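Local coordinates for protein arylesterase (Sulfolobus solfataricus, PDB 5L2P) that hydrolyses aromatic esters, p-nitrophenyl fatty acid esters and aryl dialkyl phosphates such as paraoxon, as a serine esterase of the GDXG lipolytic family, at residues 124-129 / 162-167. Sequence-based numbering, arbitrary orientation.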
loop_
_atom_site.group_PDB
_atom_site.type_symbol
_atom_site.label_atom_id
_atom_site.label_comp_id
_atom_site.label_asym_id
_atom_site.label_seq_id
_atom_site.Cartn_x
_atom_site.Cartn_y
_atom_site.Cartn_z
ATOM N N THR A 124 -22.391 -18.116 21.463
ATOM C CA THR A 124 -22.103 -19.364 22.176
ATOM C C THR A 124 -20.620 -19.678 22.233
ATOM O O THR A 124 -20.076 -19.894 23.310
ATOM C CB THR A 124 -22.824 -20.571 21.513
ATOM O OG1 THR A 124 -24.227 -20.328 21.424
ATOM C CG2 THR A 124 -22.626 -21.872 22.320
ATOM N N ALA A 125 -19.951 -19.660 21.080
ATOM C CA ALA A 125 -18.476 -19.871 21.014
ATOM C C ALA A 125 -17.679 -18.947 21.931
ATOM O O ALA A 125 -16.709 -19.378 22.567
ATOM C CB ALA A 125 -17.959 -19.708 19.589
ATOM N N VAL A 126 -18.092 -17.678 22.019
ATOM C CA VAL A 126 -17.354 -16.709 22.832
ATOM C C VAL A 126 -17.460 -17.062 24.304
ATOM O O VAL A 126 -16.468 -17.025 25.050
ATOM C CB VAL A 126 -17.853 -15.267 22.621
ATOM C CG1 VAL A 126 -17.059 -14.302 23.504
ATOM C CG2 VAL A 126 -17.745 -14.892 21.142
ATOM N N TYR A 127 -18.671 -17.393 24.727
ATOM C CA TYR A 127 -18.888 -17.791 26.124
ATOM C C TYR A 127 -18.317 -19.163 26.480
ATOM O O TYR A 127 -17.880 -19.347 27.624
ATOM C CB TYR A 127 -20.360 -17.693 26.491
ATOM C CG TYR A 127 -20.795 -16.257 26.651
ATOM C CD1 TYR A 127 -20.271 -15.470 27.681
ATOM C CD2 TYR A 127 -21.704 -15.674 25.771
ATOM C CE1 TYR A 127 -20.635 -14.144 27.821
ATOM C CE2 TYR A 127 -22.095 -14.338 25.921
ATOM C CZ TYR A 127 -21.545 -13.585 26.942
ATOM O OH TYR A 127 -21.892 -12.283 27.125
ATOM N N ASP A 128 -18.296 -20.093 25.524
ATOM C CA ASP A 128 -17.651 -21.386 25.765
ATOM C C ASP A 128 -16.170 -21.202 26.040
ATOM O O ASP A 128 -15.619 -21.847 26.941
ATOM C CB ASP A 128 -17.808 -22.361 24.568
ATOM C CG ASP A 128 -19.168 -23.043 24.527
ATOM O OD1 ASP A 128 -20.020 -22.796 25.402
ATOM O OD2 ASP A 128 -19.406 -23.798 23.574
ATOM N N CYS A 129 -15.525 -20.333 25.247
ATOM C CA CYS A 129 -14.101 -20.101 25.405
ATOM C C CYS A 129 -13.835 -19.362 26.704
ATOM O O CYS A 129 -12.855 -19.658 27.387
ATOM C CB CYS A 129 -13.548 -19.333 24.224
ATOM S SG CYS A 129 -13.450 -20.253 22.654
ATOM N N VAL A 162 -10.069 -14.818 20.803
ATOM C CA VAL A 162 -9.066 -14.197 21.663
ATOM C C VAL A 162 -9.403 -12.711 21.947
ATOM O O VAL A 162 -9.380 -12.258 23.090
ATOM C CB VAL A 162 -7.657 -14.270 21.042
ATOM C CG1 VAL A 162 -6.684 -13.333 21.763
ATOM C CG2 VAL A 162 -7.121 -15.700 21.075
ATOM N N ALA A 163 -9.754 -11.979 20.908
ATOM C CA ALA A 163 -10.077 -10.540 21.072
ATOM C C ALA A 163 -11.375 -10.377 21.848
ATOM O O ALA A 163 -11.462 -9.541 22.771
ATOM C CB ALA A 163 -10.179 -9.841 19.727
ATOM N N ALA A 164 -12.370 -11.219 21.525
ATOM C CA ALA A 164 -13.690 -11.149 22.188
ATOM C C ALA A 164 -13.592 -11.501 23.678
ATOM O O ALA A 164 -14.195 -10.863 24.511
ATOM C CB ALA A 164 -14.682 -12.065 21.485
ATOM N N THR A 165 -12.839 -12.548 23.976
ATOM C CA THR A 165 -12.551 -12.994 25.323
ATOM C C THR A 165 -11.894 -11.955 26.182
ATOM O O THR A 165 -12.110 -11.921 27.383
ATOM C CB THR A 165 -11.535 -14.146 25.215
ATOM O OG1 THR A 165 -12.204 -15.312 24.706
ATOM C CG2 THR A 165 -10.848 -14.475 26.504
ATOM N N SER A 166 -10.995 -11.195 25.584
ATOM C CA SER A 166 -10.263 -10.149 26.305
ATOM C C SER A 166 -11.213 -9.050 26.779
ATOM O O SER A 166 -11.016 -8.482 27.844
ATOM C CB SER A 166 -9.204 -9.524 25.409
ATOM O OG SER A 166 -8.156 -10.435 25.152
ATOM N N LEU A 167 -12.238 -8.764 25.984
ATOM C CA LEU A 167 -13.254 -7.796 26.371
ATOM C C LEU A 167 -14.125 -8.279 27.514
ATOM O O LEU A 167 -14.461 -7.490 28.419
ATOM C CB LEU A 167 -14.153 -7.466 25.182
ATOM C CG LEU A 167 -13.488 -6.802 23.968
ATOM C CD1 LEU A 167 -14.491 -6.642 22.822
ATOM C CD2 LEU A 167 -12.951 -5.460 24.418
#
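Val-126 and Ala-164 make the apolar contact between the two helices: the valine reaches over with CG1, which rests 3.8 Å from CB of Ala-164, while its other methyl, CG2, stays farther off at 4.2 Å from that same CB. CG1 stands opposite the backbone N of Val-126 (chi1 179°), which sends this branch toward the alanine, and the alanine methyl points back at it. The small alanine side chain is consistent with the close approach of the backbones, where CA of Val-126 lies 6.6 Å from CA of the next residue, Thr-165.

One turn on from Val-126, Cys-129 meets Thr-165 more loosely, through CB of the cysteine at 4.3 Å from OG1 of the threonine. No hydrogen bond crosses between the segments; that buried hydroxyl bonds instead to the carbonyl O of Leu-161, in its own helix. Ser-166 does likewise, its OG lying 3.0 Å from O of Val-162. That carbonyl also takes the backbone N of Ser-166, the two donors approaching from opposite faces of its plane.

The contact joins helix 124-138 to helix 157-171, the latter following Ser-156, the probable nucleophile in this alpha/beta hydrolase fold. Leu-161 and Leu-168 extend the apolar seam around Val-126, Tyr-217 of helix 212-217 packs against Ala-125 and Val-126, and Phe-81 of the central strand 77-81 touches both Cys-129 and Thr-165.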